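Local structure of proline dehydrogenase (Bradyrhizobium japonicum USDA 110, 3HAZ) at residues A[613-616]-A[617-621]; A[663-666]-A[667-671]; A[683-686]-A[687-690]. The protein probably oxidises proline to glutamate in two steps, joining an FAD-dependent proline dehydrogenase and an NAD-dependent 1-pyrroline-5-carboxylate dehydrogenase in one chain. All coordinates share one frame; numbering follows the deposited sequence.

Interactions 1 and 2 each lie within one helix, 604-629 and 664-675 respectively; the centres of the two contacts are about 9 Å apart, and their side chains touch. Gly668, without a side chain, lets the Phe617 ring come close: Phe617 CG is 3.7 Å from Gly668 CA, and Tyr621 CE2 lies 3.3 Å from Gly668 O. Interaction 3 follows strand 679-683, its centre about 12 Å from that of interaction 2 and about 20 Å from that of interaction 1. Interactions 2 and 3 meet the bound NAD through Ile665 and Lys683, respectively. In interaction 1, the Glu613 side chain is about 8 Å from that of Cys794, a predicted active-site residue.

Interaction 1. Residues A[613-616]-A[617-621]; sequences EAAD and FCRYY
Within the alpha-helix 604-629, in the aldehyde dehydrogenase part of the chain, residues one turn apart meet: Glu613 lies beside Phe617 and Asp616 near Arg619. The backbone supplies four successive i to i+4 hydrogen bonds, from Phe617 N to Glu613 O (2.8 Å) through to Tyr620 N with Asp616 O (2.9 Å). With CG anti to the backbone N (chi1 -174°) and the chain extended beyond it, Glu613 runs alongside the Phe617 ring, both side chains pointing the same way. Its OE2 is 3.5 Å from Phe617 CE1, and Glu613 CG lies 3.7 Å from the same ring carbon. Carboxylate and ring planes are 33° apart, so the two groups are neither stacked nor perpendicular.

A second link, between residues i and i+3, is made through water. Water 1 donates to Asp616 OD1 at 2.7 Å and accepts from Arg619 NH1 at 3.0 Å, lying in the guanidinium plane at its edge. Because Asp616 OD1 and Arg619 NH1 remain 4.6 Å apart, the opposite charges are bridged by the water without touching. Both groups have further partners: Arg619 forms a salt bridge with Glu586 of helix 571-587, and Asp616 OD1 is hydrogen-bonded to Ser516. The NH1 end of Arg619 also passes Ala615 CB at 3.9 Å.

Cys618 packs on Ala582 of helix 571-587, while Ala614 meets Leu667 of helix 664-675. Regular i to i+4 backbone bonding, with side chains meeting three and four residues apart, is typical of an alpha-helix, here one packed between helices 571-587 and 664-675.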
ATOM      1  N   GLU A 613       7.306  32.321  21.084  1.00 24.89           N
ATOM      2  CA  GLU A 613       6.747  32.718  19.794  1.00 23.27           C
ATOM      3  C   GLU A 613       7.842  33.062  18.778  1.00 21.97           C
ATOM      4  O   GLU A 613       7.743  32.714  17.598  1.00 25.62           O
ATOM      5  CB  GLU A 613       5.816  33.922  19.985  1.00 22.36           C
ATOM      6  CG  GLU A 613       5.062  34.346  18.737  1.00 24.19           C
ATOM      7  CD  GLU A 613       4.206  35.579  18.964  1.00 38.29           C
ATOM      8  OE1 GLU A 613       4.145  36.052  20.115  1.00 47.75           O
ATOM      9  OE2 GLU A 613       3.594  36.076  17.993  1.00 44.39           O
ATOM     10  N   ALA A 614       8.875  33.763  19.238  1.00 22.91           N
ATOM     11  CA  ALA A 614       9.991  34.132  18.374  1.00 24.33           C
ATOM     12  C   ALA A 614      10.657  32.887  17.804  1.00 23.23           C
ATOM     13  O   ALA A 614      10.901  32.804  16.599  1.00 28.05           O
ATOM     14  CB  ALA A 614      11.010  34.988  19.140  1.00 16.68           C
ATOM     15  N   ALA A 615      10.939  31.917  18.671  1.00 24.81           N
ATOM     16  CA  ALA A 615      11.551  30.658  18.241  1.00 24.82           C
ATOM     17  C   ALA A 615      10.607  29.854  17.357  1.00 23.18           C
ATOM     18  O   ALA A 615      11.044  29.204  16.416  1.00 24.42           O
ATOM     19  CB  ALA A 615      11.990  29.828  19.442  1.00 23.16           C
ATOM     20  N   ASP A 616       9.314  29.887  17.668  1.00 16.25           N
ATOM     21  CA  ASP A 616       8.320  29.208  16.834  1.00 19.16           C
ATOM     22  C   ASP A 616       8.295  29.808  15.421  1.00 17.59           C
ATOM     23  O   ASP A 616       8.188  29.085  14.428  1.00 20.48           O
ATOM     24  CB  ASP A 616       6.923  29.294  17.466  1.00 20.51           C
ATOM     25  CG  ASP A 616       6.786  28.456  18.748  1.00 27.90           C
ATOM     26  OD1 ASP A 616       7.642  27.584  19.017  1.00 27.03           O
ATOM     27  OD2 ASP A 616       5.798  28.665  19.486  1.00 27.97           O
ATOM     28  N   PHE A 617       8.373  31.133  15.329  1.00 19.98           N
ATOM     29  CA  PHE A 617       8.397  31.782  14.023  1.00 23.04           C
ATOM     30  C   PHE A 617       9.555  31.240  13.181  1.00 24.41           C
ATOM     31  O   PHE A 617       9.380  30.904  12.013  1.00 19.48           O
ATOM     32  CB  PHE A 617       8.535  33.297  14.152  1.00 18.85           C
ATOM     33  CG  PHE A 617       7.223  34.033  14.221  1.00 22.37           C
ATOM     34  CD1 PHE A 617       6.984  34.950  15.233  1.00 17.47           C
ATOM     35  CD2 PHE A 617       6.242  33.821  13.270  1.00 16.69           C
ATOM     36  CE1 PHE A 617       5.787  35.633  15.299  1.00 26.26           C
ATOM     37  CE2 PHE A 617       5.043  34.495  13.334  1.00 22.75           C
ATOM     38  CZ  PHE A 617       4.814  35.404  14.347  1.00 29.63           C
ATOM     39  N   CYS A 618      10.736  31.156  13.788  1.00 24.60           N
ATOM     40  CA  CYS A 618      11.927  30.690  13.084  1.00 25.87           C
ATOM     41  C   CYS A 618      11.760  29.266  12.555  1.00 27.06           C
ATOM     42  O   CYS A 618      12.065  28.983  11.392  1.00 25.18           O
ATOM     43  CB  CYS A 618      13.158  30.772  13.990  1.00 22.95           C
ATOM     44  SG  CYS A 618      13.635  32.449  14.471  1.00 25.54           S
ATOM     45  N   ARG A 619      11.281  28.368  13.408  1.00 21.28           N
ATOM     46  CA  ARG A 619      11.160  26.966  13.022  1.00 22.23           C
ATOM     47  C   ARG A 619      10.045  26.759  12.005  1.00 17.57           C
ATOM     48  O   ARG A 619      10.184  25.979  11.074  1.00 25.74           O
ATOM     49  CB  ARG A 619      10.952  26.075  14.249  1.00 21.42           C
ATOM     50  CG  ARG A 619      12.100  26.128  15.243  1.00 22.91           C
ATOM     51  CD  ARG A 619      12.117  24.926  16.175  1.00 21.98           C
ATOM     52  NE  ARG A 619      13.239  25.008  17.108  1.00 25.87           N
ATOM     53  CZ  ARG A 619      13.151  25.503  18.339  1.00 32.01           C
ATOM     54  NH1 ARG A 619      11.985  25.947  18.794  1.00 32.11           N
ATOM     55  NH2 ARG A 619      14.225  25.552  19.115  1.00 27.45           N
ATOM     56  N   TYR A 620       8.944  27.477  12.179  1.00 21.15           N
ATOM     57  CA  TYR A 620       7.812  27.359  11.274  1.00 17.14           C
ATOM     58  C   TYR A 620       8.118  27.931   9.885  1.00 25.16           C
ATOM     59  O   TYR A 620       7.845  27.290   8.868  1.00 21.85           O
ATOM     60  CB  TYR A 620       6.570  28.033  11.863  1.00 23.23           C
ATOM     61  CG  TYR A 620       5.381  27.974  10.932  1.00 19.65           C
ATOM     62  CD1 TYR A 620       4.685  26.786  10.732  1.00 19.49           C
ATOM     63  CD2 TYR A 620       4.970  29.098  10.234  1.00 16.24           C
ATOM     64  CE1 TYR A 620       3.595  26.730   9.867  1.00 16.50           C
ATOM     65  CE2 TYR A 620       3.889  29.050   9.369  1.00 19.76           C
ATOM     66  CZ  TYR A 620       3.209  27.865   9.190  1.00 17.62           C
ATOM     67  OH  TYR A 620       2.142  27.832   8.324  1.00 25.43           O
ATOM     68  N   TYR A 621       8.683  29.133   9.835  1.00 20.49           N
ATOM     69  CA  TYR A 621       9.079  29.680   8.541  1.00 24.25           C
ATOM     70  C   TYR A 621      10.186  28.838   7.897  1.00 23.96           C
ATOM     71  O   TYR A 621      10.245  28.701   6.670  1.00 21.93           O
ATOM     72  CB  TYR A 621       9.478  31.158   8.645  1.00 20.06           C
ATOM     73  CG  TYR A 621       8.312  32.054   9.000  1.00 22.56           C
ATOM     74  CD1 TYR A 621       7.022  31.737   8.585  1.00 16.51           C
ATOM     75  CD2 TYR A 621       8.500  33.219   9.737  1.00 17.73           C
ATOM     76  CE1 TYR A 621       5.945  32.545   8.913  1.00 18.25           C
ATOM     77  CE2 TYR A 621       7.431  34.036  10.064  1.00 22.10           C
ATOM     78  CZ  TYR A 621       6.155  33.692   9.650  1.00 17.96           C
ATOM     79  OH  TYR A 621       5.086  34.498   9.972  1.00 17.21           O
TER
HETATM   80  O   HOH W   1       9.293  26.016  17.526  1.00 27.60           O

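Interaction 2. Residues A[663-666]-A[667-671]; sequences LAIF and LGQVT
The Phe666 ring carries Val670 CG2 over one face, 4.2 Å above the plane and over the ring centre, a contact one helical turn along. Beside the ring, Leu667 crosses obliquely, with Leu667 CG 4.0 Å from Phe666 CD2. Phe666 has CG anti to its own N (chi1 175°), whereas Val670 places CG2 beside the backbone N, the branch that reaches back to the ring.

The other flat group, the Gln669 amide, lies alongside Ile665, whose CG2 is its neighbour. Gln669 NE2 gives a hydrogen bond to water 2 (3.1 Å), which in turn donates to Phe666 O at 2.8 Å. That carbonyl also accepts from Val670 N and is thus held by two donors. Outside the segments, Gln669 OE1 is hydrogen-bonded to Thr734 OG1 and NE2 to Ile656 O, so both ends of the buried amide are satisfied and its rotation is fixed.

Leu663, just ahead of the helix, meets Leu667 in its first turn: Leu663 CD1 is 3.6 Å from Leu667 CD1. Leu667 O is gripped twice, by Thr671 N at 2.8 Å and by Thr671 OG1 at 2.7 Å, the donors arriving from opposite faces of its carbonyl plane.

Ile665 touches the bound NAD, and Glu610 of helix 604-629 accepts from Leu663 N and Ala664 N at the start of the helix. Helix 664-675 connects the parallel strands 641-656 and 679-683 in a beta-alpha-beta unit, with Phe666 and Leu667 packed on helix 689-702 and Thr671 on Tyr621 of helix 604-629.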
ATOM      1  N   LEU A 663      10.303  41.526  20.098  1.00 23.46           N
ATOM      2  CA  LEU A 663      11.154  40.417  19.696  1.00 25.17           C
ATOM      3  C   LEU A 663      10.490  39.515  18.659  1.00 27.74           C
ATOM      4  O   LEU A 663      11.060  39.269  17.598  1.00 28.37           O
ATOM      5  CB  LEU A 663      11.584  39.590  20.909  1.00 26.48           C
ATOM      6  CG  LEU A 663      12.382  38.338  20.542  1.00 27.94           C
ATOM      7  CD1 LEU A 663      13.682  38.749  19.894  1.00 23.01           C
ATOM      8  CD2 LEU A 663      12.636  37.460  21.769  1.00 28.06           C
ATOM      9  N   ALA A 664       9.286  39.032  18.957  1.00 24.74           N
ATOM     10  CA  ALA A 664       8.664  37.999  18.123  1.00 23.91           C
ATOM     11  C   ALA A 664       8.160  38.521  16.781  1.00 22.22           C
ATOM     12  O   ALA A 664       8.357  37.882  15.752  1.00 26.53           O
ATOM     13  CB  ALA A 664       7.542  37.280  18.877  1.00 16.88           C
ATOM     14  N   ILE A 665       7.500  39.670  16.794  1.00 24.63           N
ATOM     15  CA  ILE A 665       6.998  40.251  15.559  1.00 25.58           C
ATOM     16  C   ILE A 665       8.164  40.797  14.758  1.00 29.08           C
ATOM     17  O   ILE A 665       8.190  40.698  13.530  1.00 29.20           O
ATOM     18  CB  ILE A 665       5.973  41.364  15.837  1.00 25.17           C
ATOM     19  CG1 ILE A 665       4.644  40.744  16.260  1.00 29.87           C
ATOM     20  CG2 ILE A 665       5.774  42.238  14.598  1.00 21.08           C
ATOM     21  CD1 ILE A 665       3.554  41.755  16.472  1.00 35.11           C
ATOM     22  N   PHE A 666       9.138  41.362  15.466  1.00 31.01           N
ATOM     23  CA  PHE A 666      10.377  41.790  14.837  1.00 29.50           C
ATOM     24  C   PHE A 666      10.999  40.640  14.053  1.00 30.70           C
ATOM     25  O   PHE A 666      11.262  40.770  12.858  1.00 29.94           O
ATOM     26  CB  PHE A 666      11.376  42.317  15.872  1.00 30.44           C
ATOM     27  CG  PHE A 666      12.718  42.655  15.284  1.00 23.19           C
ATOM     28  CD1 PHE A 666      12.939  43.893  14.701  1.00 23.57           C
ATOM     29  CD2 PHE A 666      13.743  41.719  15.277  1.00 25.05           C
ATOM     30  CE1 PHE A 666      14.171  44.205  14.138  1.00 25.41           C
ATOM     31  CE2 PHE A 666      14.980  42.020  14.712  1.00 27.85           C
ATOM     32  CZ  PHE A 666      15.193  43.263  14.142  1.00 24.25           C
ATOM     33  N   LEU A 667      11.222  39.516  14.732  1.00 28.40           N
ATOM     34  CA  LEU A 667      11.866  38.351  14.124  1.00 26.42           C
ATOM     35  C   LEU A 667      10.971  37.624  13.127  1.00 23.39           C
ATOM     36  O   LEU A 667      11.451  37.102  12.126  1.00 27.14           O
ATOM     37  CB  LEU A 667      12.344  37.372  15.201  1.00 27.78           C
ATOM     38  CG  LEU A 667      13.676  37.731  15.857  1.00 27.52           C
ATOM     39  CD1 LEU A 667      14.057  36.708  16.916  1.00 24.89           C
ATOM     40  CD2 LEU A 667      14.758  37.836  14.791  1.00 29.37           C
ATOM     41  N   GLY A 668       9.674  37.579  13.412  1.00 22.40           N
ATOM     42  CA  GLY A 668       8.733  36.955  12.502  1.00 22.96           C
ATOM     43  C   GLY A 668       8.832  37.577  11.118  1.00 24.61           C
ATOM     44  O   GLY A 668       9.037  36.881  10.124  1.00 20.24           O
ATOM     45  N   GLN A 669       8.696  38.898  11.057  1.00 22.04           N
ATOM     46  CA  GLN A 669       8.740  39.616   9.789  1.00 22.07           C
ATOM     47  C   GLN A 669      10.099  39.469   9.117  1.00 22.50           C
ATOM     48  O   GLN A 669      10.182  39.264   7.911  1.00 19.13           O
ATOM     49  CB  GLN A 669       8.422  41.097  10.007  1.00 24.43           C
ATOM     50  CG  GLN A 669       7.045  41.333  10.607  1.00 20.64           C
ATOM     51  CD  GLN A 669       6.641  42.787  10.587  1.00 25.21           C
ATOM     52  OE1 GLN A 669       5.511  43.114  10.240  1.00 29.60           O
ATOM     53  NE2 GLN A 669       7.565  43.672  10.954  1.00 26.65           N
ATOM     54  N   VAL A 670      11.162  39.574   9.906  1.00 22.35           N
ATOM     55  CA  VAL A 670      12.517  39.549   9.365  1.00 23.50           C
ATOM     56  C   VAL A 670      12.898  38.184   8.789  1.00 27.01           C
ATOM     57  O   VAL A 670      13.368  38.097   7.653  1.00 26.50           O
ATOM     58  CB  VAL A 670      13.547  40.006  10.410  1.00 25.14           C
ATOM     59  CG1 VAL A 670      14.965  39.709   9.925  1.00 25.10           C
ATOM     60  CG2 VAL A 670      13.380  41.499  10.689  1.00 20.43           C
ATOM     61  N   THR A 671      12.667  37.123   9.562  1.00 25.74           N
ATOM     62  CA  THR A 671      13.005  35.770   9.131  1.00 23.95           C
ATOM     63  C   THR A 671      12.136  35.300   7.966  1.00 22.65           C
ATOM     64  O   THR A 671      12.580  34.512   7.140  1.00 21.72           O
ATOM     65  CB  THR A 671      12.916  34.744  10.284  1.00 26.55           C
ATOM     66  OG1 THR A 671      11.584  34.726  10.819  1.00 26.57           O
ATOM     67  CG2 THR A 671      13.913  35.080  11.391  1.00 20.59           C
TER
HETATM   68  O   HOH W   2      10.540  43.174  11.709  1.00 29.18           O

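Interaction 3. Residues A[683-686]-A[687-690]; sequences KPAE and QTPR. With NAD (nicotinamide-adenine-dinucleotide), chain D.
Gln687 keeps CG beside its backbone N (chi1 -62°) and then bends at chi2 (94°), which folds the amide back over the turn until OE1 lies 3.6 Å from Ala685 CB. Thr688 reaches the same methyl group with its hydroxyl: OG1, placed between the backbone N and the carbonyl carbon, is 3.8 Å from Ala685 CB. The NE2 end of the Gln687 amide is hydrogen-bonded to Asp838.

The backbone holds these groups in a type I beta turn running from Ala685 to Thr688, closed by the hydrogen bond from Thr688 N to Ala685 O at 3.0 Å. The donor sits well above the carbonyl plane, 54° out of it, and so does not use a lone-pair direction. Prolines flank the turn on both sides, Pro684 before it and Pro689 after it. Pro684 CG lies 4.1 Å from Pro689 CA, and the Pro689 ring begins at CD only 3.2 Å from Glu686 O.

The turn leads from strand 679-683 into helix 689-702 of the Rossmann-type NAD-binding region, and Lys683 at the strand end carries the cofactor contact, as in other aldehyde dehydrogenases. Its side chain is bent at chi2, chi3 and chi4, which curls NZ round to the ribose on the adenine side. Lys683 NZ donates to NAD O2B at 2.8 Å and more weakly to NAD O3B, and also to Pro684 O at 2.9 Å; the carbonyl of Gly714 is a further acceptor. Ringed by these oxygen acceptors, the ammonium group is probably kept charged. Beside it, Ala685 CA packs 3.2 Å from NAD O3B, so the turn itself lines the ribose site, while Ser657 and Trp659, both NAD-binding residues, lie next to Pro684 and Gln687 respectively.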
ATOM      1  N   LYS A 683      13.785  48.290  10.698  1.00 31.37           N
ATOM      2  CA  LYS A 683      13.718  49.410  11.634  1.00 35.14           C
ATOM      3  C   LYS A 683      12.732  49.103  12.751  1.00 33.06           C
ATOM      4  O   LYS A 683      11.526  49.010  12.516  1.00 28.42           O
ATOM      5  CB  LYS A 683      13.327  50.719  10.940  1.00 36.96           C
ATOM      6  CG  LYS A 683      13.558  51.948  11.823  1.00 44.16           C
ATOM      7  CD  LYS A 683      12.525  53.031  11.590  1.00 42.43           C
ATOM      8  CE  LYS A 683      11.235  52.742  12.334  1.00 41.89           C
ATOM      9  NZ  LYS A 683      11.257  53.215  13.754  1.00 42.74           N
ATOM     10  N   PRO A 684      13.250  48.938  13.974  1.00 33.17           N
ATOM     11  CA  PRO A 684      12.404  48.605  15.123  1.00 32.19           C
ATOM     12  C   PRO A 684      11.719  49.850  15.661  1.00 33.73           C
ATOM     13  O   PRO A 684      12.119  50.967  15.331  1.00 33.12           O
ATOM     14  CB  PRO A 684      13.410  48.093  16.151  1.00 30.55           C
ATOM     15  CG  PRO A 684      14.680  48.842  15.832  1.00 30.11           C
ATOM     16  CD  PRO A 684      14.670  49.091  14.343  1.00 31.99           C
ATOM     17  N   ALA A 685      10.695  49.652  16.481  1.00 31.54           N
ATOM     18  CA  ALA A 685      10.046  50.755  17.170  1.00 32.28           C
ATOM     19  C   ALA A 685      11.071  51.525  17.993  1.00 38.12           C
ATOM     20  O   ALA A 685      11.979  50.939  18.588  1.00 37.31           O
ATOM     21  CB  ALA A 685       8.932  50.238  18.060  1.00 30.77           C
ATOM     22  N   GLU A 686      10.917  52.842  18.026  1.00 34.45           N
ATOM     23  CA  GLU A 686      11.841  53.698  18.749  1.00 42.17           C
ATOM     24  C   GLU A 686      12.007  53.277  20.211  1.00 41.97           C
ATOM     25  O   GLU A 686      13.094  53.410  20.775  1.00 40.98           O
ATOM     26  CB  GLU A 686      11.388  55.158  18.664  1.00 47.40           C
ATOM     27  CG  GLU A 686      12.538  56.146  18.653  1.00 57.71           C
ATOM     28  CD  GLU A 686      12.073  57.585  18.565  1.00 67.59           C
ATOM     29  OE1 GLU A 686      10.849  57.822  18.659  1.00 66.64           O
ATOM     30  OE2 GLU A 686      12.935  58.477  18.405  1.00 74.48           O
ATOM     31  N   GLN A 687      10.937  52.760  20.816  1.00 34.92           N
ATOM     32  CA  GLN A 687      10.962  52.373  22.227  1.00 38.55           C
ATOM     33  C   GLN A 687      11.788  51.119  22.520  1.00 38.58           C
ATOM     34  O   GLN A 687      12.245  50.925  23.646  1.00 34.58           O
ATOM     35  CB  GLN A 687       9.539  52.154  22.767  1.00 34.94           C
ATOM     36  CG  GLN A 687       8.643  53.380  22.732  1.00 38.06           C
ATOM     37  CD  GLN A 687       7.792  53.449  21.477  1.00 41.25           C
ATOM     38  OE1 GLN A 687       8.142  52.883  20.442  1.00 36.68           O
ATOM     39  NE2 GLN A 687       6.663  54.149  21.566  1.00 39.79           N
ATOM     40  N   THR A 688      11.970  50.264  21.518  1.00 35.39           N
ATOM     41  CA  THR A 688      12.546  48.942  21.770  1.00 29.60           C
ATOM     42  C   THR A 688      13.671  48.530  20.817  1.00 33.42           C
ATOM     43  O   THR A 688      13.636  47.437  20.253  1.00 36.94           O
ATOM     44  CB  THR A 688      11.443  47.865  21.752  1.00 32.91           C
ATOM     45  OG1 THR A 688      10.650  48.011  20.567  1.00 30.06           O
ATOM     46  CG2 THR A 688      10.545  48.018  22.964  1.00 21.85           C
ATOM     47  N   PRO A 689      14.683  49.398  20.648  1.00 38.05           N
ATOM     48  CA  PRO A 689      15.801  49.103  19.746  1.00 38.04           C
ATOM     49  C   PRO A 689      16.785  48.084  20.319  1.00 36.42           C
ATOM     50  O   PRO A 689      17.434  47.388  19.544  1.00 31.25           O
ATOM     51  CB  PRO A 689      16.500  50.461  19.627  1.00 39.12           C
ATOM     52  CG  PRO A 689      16.209  51.109  20.946  1.00 36.37           C
ATOM     53  CD  PRO A 689      14.772  50.773  21.172  1.00 34.96           C
ATOM     54  N   ARG A 690      16.910  48.004  21.640  1.00 34.80           N
ATOM     55  CA  ARG A 690      17.935  47.146  22.232  1.00 37.61           C
ATOM     56  C   ARG A 690      17.703  45.669  21.928  1.00 37.33           C
ATOM     57  O   ARG A 690      18.599  44.978  21.432  1.00 33.06           O
ATOM     58  CB  ARG A 690      18.056  47.381  23.738  1.00 39.04           C
TER
HETATM   59  PA  NAD D2003       2.934  52.819  14.990  0.55 28.07           P
HETATM   60  O1A NAD D2003       2.014  53.073  13.656  0.55 22.47           O
HETATM   61  O2A NAD D2003       2.819  53.971  15.900  0.55 33.15           O
HETATM   62  O5B NAD D2003       4.514  52.645  14.480  0.55 37.48           O
HETATM   63  C5B NAD D2003       5.080  51.342  14.423  0.55 36.36           C
HETATM   64  C4B NAD D2003       6.356  51.322  13.567  0.55 35.10           C
HETATM   65  O4B NAD D2003       6.293  52.123  12.326  0.55 35.05           O
HETATM   66  C3B NAD D2003       7.649  51.908  14.269  0.55 23.68           C
HETATM   67  O3B NAD D2003       8.840  51.182  14.254  0.55 29.06           O
HETATM   68  C2B NAD D2003       7.616  53.357  13.793  0.55 31.06           C
HETATM   69  O2B NAD D2003       8.662  54.237  14.142  0.55 31.57           O
HETATM   70  C1B NAD D2003       7.274  53.155  12.381  0.55 34.41           C
HETATM   71  N9A NAD D2003       6.748  54.385  11.772  0.55 37.28           N
HETATM   72  C8A NAD D2003       6.113  55.411  12.395  0.55 37.20           C
HETATM   73  N7A NAD D2003       5.776  56.382  11.407  0.55 37.31           N
HETATM   74  C5A NAD D2003       6.230  55.907  10.155  0.55 39.31           C
HETATM   75  C6A NAD D2003       6.166  56.445   8.875  0.55 36.32           C
HETATM   76  N6A NAD D2003       5.532  57.736   8.667  0.55 33.86           N
HETATM   77  N1A NAD D2003       6.691  55.764   7.823  0.55 37.26           N
HETATM   78  C2A NAD D2003       7.292  54.534   8.026  0.55 37.56           C
HETATM   79  N3A NAD D2003       7.357  54.003   9.286  0.55 37.47           N
HETATM   80  C4A NAD D2003       6.824  54.693  10.353  0.55 36.06           C
HETATM   81  O3  NAD D2003       2.489  51.392  15.752  0.55 43.06           O
HETATM   82  PN  NAD D2003       2.983  51.106  17.324  0.55 40.60           P
HETATM   83  O1N NAD D2003       2.602  52.428  18.264  0.55 53.52           O
HETATM   84  O2N NAD D2003       4.426  50.861  17.355  0.55 31.14           O
HETATM   85  O5D NAD D2003       2.195  49.767  17.931  0.55 40.85           O
HETATM   86  C5D NAD D2003       0.806  49.839  18.224  0.55 39.49           C
HETATM   87  C4D NAD D2003      -0.079  49.484  17.010  0.55 37.60           C
HETATM   88  O4D NAD D2003       0.387  48.353  16.154  0.55 30.05           O
HETATM   89  C3D NAD D2003      -1.633  49.210  17.199  0.55 19.55           C
HETATM   90  O3D NAD D2003      -2.562  50.003  16.500  0.55 15.19           O
HETATM   91  C2D NAD D2003      -1.661  47.678  17.004  0.55 29.69           C
HETATM   92  O2D NAD D2003      -2.877  46.956  17.037  0.55 32.90           O
HETATM   93  C1D NAD D2003      -0.715  47.511  15.886  0.55 26.77           C
HETATM   94  N1N NAD D2003      -0.258  46.115  15.875  0.55 26.34           N
HETATM   95  C2N NAD D2003      -0.930  45.178  15.068  0.55 22.54           C
HETATM   96  C3N NAD D2003      -0.494  43.785  15.066  0.55 24.47           C
HETATM   97  C7N NAD D2003      -1.222  42.763  14.175  0.55 17.17           C
HETATM   98  O7N NAD D2003      -0.746  41.697  14.011  0.55 20.78           O
HETATM   99  N7N NAD D2003      -2.404  43.155  13.435  0.55 18.34           N
HETATM  100  C4N NAD D2003       0.648  43.364  15.916  0.55 34.79           C
HETATM  101  C5N NAD D2003       1.316  44.296  16.714  0.55 31.67           C
HETATM  102  C6N NAD D2003       0.878  45.710  16.717  0.55 26.83           C